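Local coordinates for protein phosphoribosylformylglycinamidine synthase 2 (Thermus thermophilus, PDB 3VIU) that belongs to the PurM-like (AIR synthase related) family, carries two tandem copies of its two-domain unit, and binds adenosine-5'-diphosphate and magnesium, at residues R571-A576 with P591-L596; Y453-P458 with G585-H590. All coordinates share one frame; numbering follows the deposited sequence.

Contact 1. Residues R571-A576 with P591-L596; sequences RGELGA and PPRLDL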
ATOM      1  N   ARG A 571     -19.049 -23.585  -3.617  1.00 27.22           N
ATOM      2  CA  ARG A 571     -19.372 -22.908  -4.863  1.00 27.23           C
ATOM      3  C   ARG A 571     -18.876 -21.478  -4.954  1.00 24.98           C
ATOM      4  O   ARG A 571     -19.175 -20.654  -4.095  1.00 26.02           O
ATOM      5  CB  ARG A 571     -20.882 -22.895  -5.091  1.00 30.97           C
ATOM      6  CG  ARG A 571     -21.368 -23.908  -6.102  1.00 38.44           C
ATOM      7  CD  ARG A 571     -22.739 -23.521  -6.630  1.00 43.64           C
ATOM      8  NE  ARG A 571     -23.266 -24.492  -7.588  1.00 50.42           N
ATOM      9  CZ  ARG A 571     -22.661 -24.843  -8.719  1.00 52.22           C
ATOM     10  NH1 ARG A 571     -21.493 -24.308  -9.046  1.00 53.97           N
ATOM     11  NH2 ARG A 571     -23.228 -25.726  -9.533  1.00 54.16           N
ATOM     12  N   GLY A 572     -18.117 -21.201  -6.007  1.00 21.94           N
ATOM     13  CA  GLY A 572     -17.624 -19.861  -6.254  1.00 20.90           C
ATOM     14  C   GLY A 572     -18.278 -19.405  -7.550  1.00 19.21           C
ATOM     15  O   GLY A 572     -19.006 -20.178  -8.173  1.00 20.17           O
ATOM     16  N   GLU A 573     -18.048 -18.163  -7.961  1.00 18.92           N
ATOM     17  CA  GLU A 573     -18.633 -17.671  -9.207  1.00 18.50           C
ATOM     18  C   GLU A 573     -17.519 -17.539 -10.252  1.00 18.00           C
ATOM     19  O   GLU A 573     -16.332 -17.471  -9.906  1.00 18.61           O
ATOM     20  CB  GLU A 573     -19.326 -16.323  -8.975  1.00 21.13           C
ATOM     21  CG  GLU A 573     -20.192 -16.274  -7.716  1.00 25.71           C
ATOM     22  CD  GLU A 573     -20.903 -14.932  -7.517  1.00 30.06           C
ATOM     23  OE1 GLU A 573     -21.263 -14.615  -6.361  1.00 31.04           O
ATOM     24  OE2 GLU A 573     -21.111 -14.196  -8.511  1.00 32.49           O
ATOM     25  N   LEU A 574     -17.892 -17.491 -11.527  1.00 15.49           N
ATOM     26  CA  LEU A 574     -16.905 -17.405 -12.596  1.00 15.89           C
ATOM     27  C   LEU A 574     -16.650 -16.006 -13.151  1.00 15.85           C
ATOM     28  O   LEU A 574     -15.649 -15.789 -13.832  1.00 16.74           O
ATOM     29  CB  LEU A 574     -17.319 -18.332 -13.746  1.00 15.85           C
ATOM     30  CG  LEU A 574     -17.599 -19.775 -13.320  1.00 15.05           C
ATOM     31  CD1 LEU A 574     -18.252 -20.542 -14.453  1.00 13.09           C
ATOM     32  CD2 LEU A 574     -16.300 -20.425 -12.887  1.00 12.85           C
ATOM     33  N   GLY A 575     -17.553 -15.068 -12.870  1.00 14.90           N
ATOM     34  CA  GLY A 575     -17.401 -13.713 -13.367  1.00 12.49           C
ATOM     35  C   GLY A 575     -16.110 -13.030 -12.956  1.00 13.04           C
ATOM     36  O   GLY A 575     -15.783 -12.972 -11.777  1.00 14.11           O
ATOM     37  N   ALA A 576     -15.372 -12.514 -13.935  1.00 12.14           N
ATOM     38  CA  ALA A 576     -14.116 -11.815 -13.678  1.00 12.88           C
ATOM     39  C   ALA A 576     -13.110 -12.708 -12.956  1.00 13.20           C
ATOM     40  O   ALA A 576     -12.201 -12.216 -12.300  1.00 14.23           O
ATOM     41  CB  ALA A 576     -14.386 -10.561 -12.847  1.00 10.27           C
ATOM     42  N   PRO A 591     -18.494  -9.602 -10.897  1.00 17.08           N
ATOM     43  CA  PRO A 591     -17.486 -10.092  -9.949  1.00 16.29           C
ATOM     44  C   PRO A 591     -18.238 -10.798  -8.817  1.00 16.45           C
ATOM     45  O   PRO A 591     -19.429 -10.590  -8.649  1.00 17.25           O
ATOM     46  CB  PRO A 591     -16.808  -8.810  -9.477  1.00 14.50           C
ATOM     47  CG  PRO A 591     -16.906  -7.935 -10.663  1.00 13.63           C
ATOM     48  CD  PRO A 591     -18.323  -8.160 -11.129  1.00 14.89           C
ATOM     49  N   PRO A 592     -17.555 -11.628  -8.023  1.00 17.59           N
ATOM     50  CA  PRO A 592     -18.260 -12.320  -6.936  1.00 18.19           C
ATOM     51  C   PRO A 592     -18.991 -11.385  -5.969  1.00 18.99           C
ATOM     52  O   PRO A 592     -18.454 -10.353  -5.560  1.00 18.00           O
ATOM     53  CB  PRO A 592     -17.143 -13.099  -6.238  1.00 17.30           C
ATOM     54  CG  PRO A 592     -16.168 -13.348  -7.332  1.00 19.23           C
ATOM     55  CD  PRO A 592     -16.138 -12.021  -8.060  1.00 18.51           C
ATOM     56  N   ARG A 593     -20.218 -11.742  -5.604  1.00 19.86           N
ATOM     57  CA  ARG A 593     -20.962 -10.927  -4.654  1.00 20.68           C
ATOM     58  C   ARG A 593     -20.187 -10.951  -3.338  1.00 19.15           C
ATOM     59  O   ARG A 593     -19.481 -11.912  -3.036  1.00 17.47           O
ATOM     60  CB  ARG A 593     -22.362 -11.492  -4.405  1.00 23.95           C
ATOM     61  CG  ARG A 593     -23.344 -11.394  -5.553  1.00 28.87           C
ATOM     62  CD  ARG A 593     -24.752 -11.659  -5.026  1.00 35.86           C
ATOM     63  NE  ARG A 593     -25.458 -12.732  -5.730  1.00 42.45           N
ATOM     64  CZ  ARG A 593     -25.056 -14.003  -5.786  1.00 45.98           C
ATOM     65  NH1 ARG A 593     -23.936 -14.391  -5.181  1.00 45.22           N
ATOM     66  NH2 ARG A 593     -25.790 -14.896  -6.442  1.00 46.11           N
ATOM     67  N   LEU A 594     -20.329  -9.892  -2.556  1.00 18.12           N
ATOM     68  CA  LEU A 594     -19.643  -9.793  -1.281  1.00 16.80           C
ATOM     69  C   LEU A 594     -20.624  -9.378  -0.188  1.00 17.09           C
ATOM     70  O   LEU A 594     -21.169  -8.271  -0.206  1.00 17.21           O
ATOM     71  CB  LEU A 594     -18.501  -8.783  -1.392  1.00 15.15           C
ATOM     72  CG  LEU A 594     -17.728  -8.362  -0.140  1.00 18.26           C
ATOM     73  CD1 LEU A 594     -17.233  -9.577   0.642  1.00 18.03           C
ATOM     74  CD2 LEU A 594     -16.553  -7.493  -0.575  1.00 17.30           C
ATOM     75  N   ASP A 595     -20.851 -10.296   0.745  1.00 15.54           N
ATOM     76  CA  ASP A 595     -21.742 -10.088   1.881  1.00 15.18           C
ATOM     77  C   ASP A 595     -20.814  -9.642   3.001  1.00 14.03           C
ATOM     78  O   ASP A 595     -20.111 -10.453   3.604  1.00 13.82           O
ATOM     79  CB  ASP A 595     -22.426 -11.412   2.262  1.00 17.52           C
ATOM     80  CG  ASP A 595     -23.347 -11.289   3.474  1.00 20.01           C
ATOM     81  OD1 ASP A 595     -23.046 -10.492   4.388  1.00 18.52           O
ATOM     82  OD2 ASP A 595     -24.368 -12.016   3.520  1.00 22.00           O
ATOM     83  N   LEU A 596     -20.807  -8.347   3.269  1.00 13.17           N
ATOM     84  CA  LEU A 596     -19.956  -7.802   4.302  1.00 12.95           C
ATOM     85  C   LEU A 596     -20.285  -8.344   5.682  1.00 14.21           C
ATOM     86  O   LEU A 596     -19.402  -8.459   6.527  1.00 15.12           O
ATOM     87  CB  LEU A 596     -20.027  -6.279   4.267  1.00 11.95           C
ATOM     88  CG  LEU A 596     -19.261  -5.761   3.042  1.00 12.37           C
ATOM     89  CD1 LEU A 596     -19.651  -4.335   2.723  1.00 11.06           C
ATOM     90  CD2 LEU A 596     -17.753  -5.885   3.312  1.00 11.02           C
TER
HETATM   91  O   HOH W   1     -19.776 -14.507  -3.759  1.00 24.51           O
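E573 reaches across to R593, and nearly all the polar work of the contact falls on one carboxylate oxygen, E573 OE1. That atom takes the backbone N-H of R593 (R593 N to E573 OE1 3.1 Å), a nearly straight bond at 165°, with the donor above the carboxylate plane, 48° out of it. The same oxygen forms a salt bridge with the guanidinium, R593 NH1 to E573 OE1 at 2.9 Å. Water 1 gives it a second hydrogen bond and also donates to the carbonyl of R593 (water 1 to R593 O 2.7 Å), so that both the N-H and the C=O of R593 are tied to E573, one directly and one through water. Two hydrogen bonds and a salt bridge on one oxygen would probably favour the charged carboxylate. With CG of E573 anti to its carbonyl carbon and the chain extended beyond, the carboxylate lies beside P592, E573 OE2 standing 3.8 Å from P592 CA. R593 folds back through a bend at chi3, and the two side chains cross at about a right angle, their flat ends 65° apart. Nearer the A576 end no hydrogen bond crosses: A576 CB packs on P591 CG at 4.2 Å, and G575 O sits against P591 CA and P592 CD. Outside the two segments, the E573 backbone bonds to that of E656, P592 O accepts from H464 NE2, and D595 OD1 N-caps helix 596-611 at R598 N. The arrangement joins the two loops flanking helix 578-584 in the second C-terminal domain of the AIR synthase related fold.

Contact 2. Residues Y453-P458 with G585-H590; sequences YSRLHP and GKEFGH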
ATOM      1  N   TYR A 453     -11.891  -7.618 -10.928  1.00 12.47           N
ATOM      2  CA  TYR A 453     -13.107  -7.223 -10.216  1.00 11.56           C
ATOM      3  C   TYR A 453     -13.283  -5.706 -10.348  1.00 13.44           C
ATOM      4  O   TYR A 453     -14.368  -5.205 -10.661  1.00 14.65           O
ATOM      5  CB  TYR A 453     -12.991  -7.533  -8.720  1.00  9.37           C
ATOM      6  CG  TYR A 453     -12.837  -8.988  -8.335  1.00  9.94           C
ATOM      7  CD1 TYR A 453     -12.729  -9.352  -6.991  1.00  9.40           C
ATOM      8  CD2 TYR A 453     -12.852 -10.001  -9.292  1.00  8.64           C
ATOM      9  CE1 TYR A 453     -12.644 -10.682  -6.605  1.00  8.95           C
ATOM     10  CE2 TYR A 453     -12.772 -11.332  -8.917  1.00  8.90           C
ATOM     11  CZ  TYR A 453     -12.668 -11.667  -7.573  1.00  9.04           C
ATOM     12  OH  TYR A 453     -12.598 -12.984  -7.194  1.00  9.32           O
ATOM     13  N   SER A 454     -12.193  -4.988 -10.097  1.00 12.51           N
ATOM     14  CA  SER A 454     -12.186  -3.534 -10.121  1.00 12.60           C
ATOM     15  C   SER A 454     -12.525  -2.898 -11.477  1.00 13.64           C
ATOM     16  O   SER A 454     -13.254  -1.908 -11.538  1.00 12.05           O
ATOM     17  CB  SER A 454     -10.830  -3.039  -9.596  1.00 13.55           C
ATOM     18  OG  SER A 454     -10.567  -3.536  -8.277  1.00 10.04           O
ATOM     19  N   ARG A 455     -12.016  -3.468 -12.564  1.00 14.30           N
ATOM     20  CA  ARG A 455     -12.301  -2.941 -13.891  1.00 15.09           C
ATOM     21  C   ARG A 455     -13.788  -3.095 -14.218  1.00 15.69           C
ATOM     22  O   ARG A 455     -14.415  -2.172 -14.727  1.00 15.87           O
ATOM     23  CB  ARG A 455     -11.430  -3.662 -14.935  1.00 19.54           C
ATOM     24  CG  ARG A 455     -11.961  -3.680 -16.379  1.00 22.54           C
ATOM     25  CD  ARG A 455     -12.218  -2.298 -16.957  1.00 25.49           C
ATOM     26  NE  ARG A 455     -11.005  -1.510 -17.163  1.00 28.59           N
ATOM     27  CZ  ARG A 455     -10.014  -1.854 -17.981  1.00 30.19           C
ATOM     28  NH1 ARG A 455      -8.954  -1.067 -18.107  1.00 29.56           N
ATOM     29  NH2 ARG A 455     -10.072  -2.989 -18.664  1.00 29.95           N
ATOM     30  N   LEU A 456     -14.352  -4.252 -13.897  1.00 14.42           N
ATOM     31  CA  LEU A 456     -15.758  -4.538 -14.170  1.00 14.99           C
ATOM     32  C   LEU A 456     -16.766  -3.947 -13.178  1.00 15.73           C
ATOM     33  O   LEU A 456     -17.936  -3.744 -13.512  1.00 14.50           O
ATOM     34  CB  LEU A 456     -15.955  -6.051 -14.252  1.00 14.26           C
ATOM     35  CG  LEU A 456     -15.211  -6.701 -15.419  1.00 16.12           C
ATOM     36  CD1 LEU A 456     -15.150  -8.203 -15.221  1.00 15.37           C
ATOM     37  CD2 LEU A 456     -15.911  -6.346 -16.726  1.00 13.57           C
ATOM     38  N   HIS A 457     -16.319  -3.679 -11.957  1.00 15.78           N
ATOM     39  CA  HIS A 457     -17.207  -3.124 -10.941  1.00 15.42           C
ATOM     40  C   HIS A 457     -16.334  -2.433  -9.899  1.00 14.36           C
ATOM     41  O   HIS A 457     -16.141  -2.937  -8.797  1.00 13.79           O
ATOM     42  CB  HIS A 457     -18.030  -4.251 -10.284  1.00 15.78           C
ATOM     43  CG  HIS A 457     -19.240  -3.770  -9.543  1.00 14.38           C
ATOM     44  ND1 HIS A 457     -19.219  -2.677  -8.705  1.00 14.86           N
ATOM     45  CD2 HIS A 457     -20.506  -4.246  -9.502  1.00 14.85           C
ATOM     46  CE1 HIS A 457     -20.419  -2.498  -8.183  1.00 13.32           C
ATOM     47  NE2 HIS A 457     -21.218  -3.439  -8.651  1.00 13.35           N
ATOM     48  N   PRO A 458     -15.812  -1.250 -10.235  1.00 14.10           N
ATOM     49  CA  PRO A 458     -14.951  -0.499  -9.316  1.00 13.86           C
ATOM     50  C   PRO A 458     -15.382  -0.471  -7.845  1.00 14.60           C
ATOM     51  O   PRO A 458     -14.563  -0.687  -6.950  1.00 14.40           O
ATOM     52  CB  PRO A 458     -14.878   0.888  -9.960  1.00 15.34           C
ATOM     53  CG  PRO A 458     -16.119   0.950 -10.849  1.00 16.98           C
ATOM     54  CD  PRO A 458     -16.186  -0.439 -11.407  1.00 14.31           C
ATOM     55  N   GLY A 585      -9.776 -16.414 -22.369  1.00 16.72           N
ATOM     56  CA  GLY A 585      -8.819 -15.384 -22.711  1.00 18.12           C
ATOM     57  C   GLY A 585      -9.427 -14.015 -22.469  1.00 17.58           C
ATOM     58  O   GLY A 585      -8.834 -12.998 -22.811  1.00 18.40           O
ATOM     59  N   LYS A 586     -10.606 -13.983 -21.861  1.00 18.17           N
ATOM     60  CA  LYS A 586     -11.273 -12.713 -21.622  1.00 19.42           C
ATOM     61  C   LYS A 586     -11.750 -12.510 -20.186  1.00 18.28           C
ATOM     62  O   LYS A 586     -11.699 -13.432 -19.364  1.00 16.93           O
ATOM     63  CB  LYS A 586     -12.440 -12.577 -22.609  1.00 22.74           C
ATOM     64  CG  LYS A 586     -11.991 -12.768 -24.069  1.00 27.75           C
ATOM     65  CD  LYS A 586     -13.028 -12.304 -25.091  1.00 31.20           C
ATOM     66  CE  LYS A 586     -14.204 -13.254 -25.211  1.00 32.51           C
ATOM     67  NZ  LYS A 586     -15.213 -12.724 -26.173  1.00 34.91           N
ATOM     68  N   GLU A 587     -12.177 -11.288 -19.881  1.00 16.78           N
ATOM     69  CA  GLU A 587     -12.676 -10.970 -18.550  1.00 17.62           C
ATOM     70  C   GLU A 587     -13.997 -10.242 -18.702  1.00 17.75           C
ATOM     71  O   GLU A 587     -14.082  -9.195 -19.343  1.00 16.87           O
ATOM     72  CB  GLU A 587     -11.676 -10.116 -17.754  1.00 17.98           C
ATOM     73  CG  GLU A 587     -11.550  -8.674 -18.195  1.00 23.53           C
ATOM     74  CD  GLU A 587     -10.700  -7.825 -17.248  1.00 24.88           C
ATOM     75  OE1 GLU A 587     -10.629  -6.599 -17.474  1.00 26.80           O
ATOM     76  OE2 GLU A 587     -10.104  -8.370 -16.291  1.00 24.97           O
ATOM     77  N   PHE A 588     -15.038 -10.820 -18.115  1.00 18.12           N
ATOM     78  CA  PHE A 588     -16.374 -10.254 -18.203  1.00 18.56           C
ATOM     79  C   PHE A 588     -17.240 -10.894 -17.130  1.00 17.16           C
ATOM     80  O   PHE A 588     -16.762 -11.727 -16.371  1.00 19.24           O
ATOM     81  CB  PHE A 588     -16.948 -10.525 -19.603  1.00 16.04           C
ATOM     82  CG  PHE A 588     -16.992 -11.983 -19.973  1.00 15.67           C
ATOM     83  CD1 PHE A 588     -18.148 -12.732 -19.770  1.00 16.23           C
ATOM     84  CD2 PHE A 588     -15.880 -12.608 -20.528  1.00 15.05           C
ATOM     85  CE1 PHE A 588     -18.194 -14.089 -20.119  1.00 18.79           C
ATOM     86  CE2 PHE A 588     -15.911 -13.963 -20.881  1.00 14.66           C
ATOM     87  CZ  PHE A 588     -17.068 -14.705 -20.678  1.00 16.48           C
ATOM     88  N   GLY A 589     -18.508 -10.512 -17.068  1.00 16.57           N
ATOM     89  CA  GLY A 589     -19.386 -11.076 -16.061  1.00 16.60           C
ATOM     90  C   GLY A 589     -19.316 -10.294 -14.765  1.00 16.28           C
ATOM     91  O   GLY A 589     -18.435  -9.464 -14.587  1.00 15.53           O
ATOM     92  N   HIS A 590     -20.249 -10.555 -13.856  1.00 17.86           N
ATOM     93  CA  HIS A 590     -20.269  -9.864 -12.577  1.00 19.00           C
ATOM     94  C   HIS A 590     -19.230 -10.457 -11.629  1.00 18.04           C
ATOM     95  O   HIS A 590     -19.058 -11.667 -11.576  1.00 17.34           O
ATOM     96  CB  HIS A 590     -21.652  -9.979 -11.931  1.00 22.19           C
ATOM     97  CG  HIS A 590     -21.874  -9.016 -10.802  1.00 29.04           C
ATOM     98  ND1 HIS A 590     -22.316  -7.724 -10.999  1.00 29.74           N
ATOM     99  CD2 HIS A 590     -21.684  -9.147  -9.466  1.00 30.05           C
ATOM    100  CE1 HIS A 590     -22.386  -7.102  -9.835  1.00 29.25           C
ATOM    101  NE2 HIS A 590     -22.007  -7.943  -8.890  1.00 30.92           N
TER
HETATM  102  O   HOH W   2     -12.017  -4.936 -19.429  1.00 28.16           O
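L456, in the last turn of helix 451-456, packs its CD1 on the backbone of 587-589 where the second PurM-like N-terminal domain meets its C-terminal partner. This is the close, buried part: L456 CD1 lies 3.6 Å from G589 O and 3.8 Å from F588 CA. F588 departs from the helix at CB, and its side chain touches P385, while L379 also covers L456. Beyond the leucine the contact opens toward solvent on two flanks. At one, the H457 and H590 rings meet obliquely, planes at 88° and centroids 5.3 Å apart, with no hydrogen bond between them; they touch closely where CE1 of H590 comes to the edge of the H457 ring, 3.4 Å from H457 CD2, and R380 touches both side chains. The other flank is looser. R455, bent at chi2 and chi3, lays its CG 3.4 Å from E587 OE1, while the direct salt bridge, R455 NH2 to E587 OE1, is long at 3.8 Å. The stronger polar partner of E587 is R452, whose NH1 pairs with OE2; H164 NE2 also bonds that oxygen. Water 2, in the guanidinium plane at its edge, accepts from R455 NH2 at 2.9 Å and donates to E587 OE1 at 2.9 Å.

The two contacts lie about 11 Å apart, centre to centre, on the same side of the chain's centre, and their segments alternate along the sequence: 453-458, 571-576, 585-590, 591-596. Segment 585-590 runs straight into 591-596, so one loop between helices 578-584 and 596-611 serves both. Contact 1 stays within the second C-terminal domain, whereas contact 2 joins that domain to the N-terminal one before it. They also touch directly: A576 N lies 2.9 Å from F588 O, a probable hydrogen bond, and Y453 CZ packs 3.5 Å from P592 CD. Helix 451-456 thus packs against both loops, and the two contacts are neighbours at the interface between the two domains of this half.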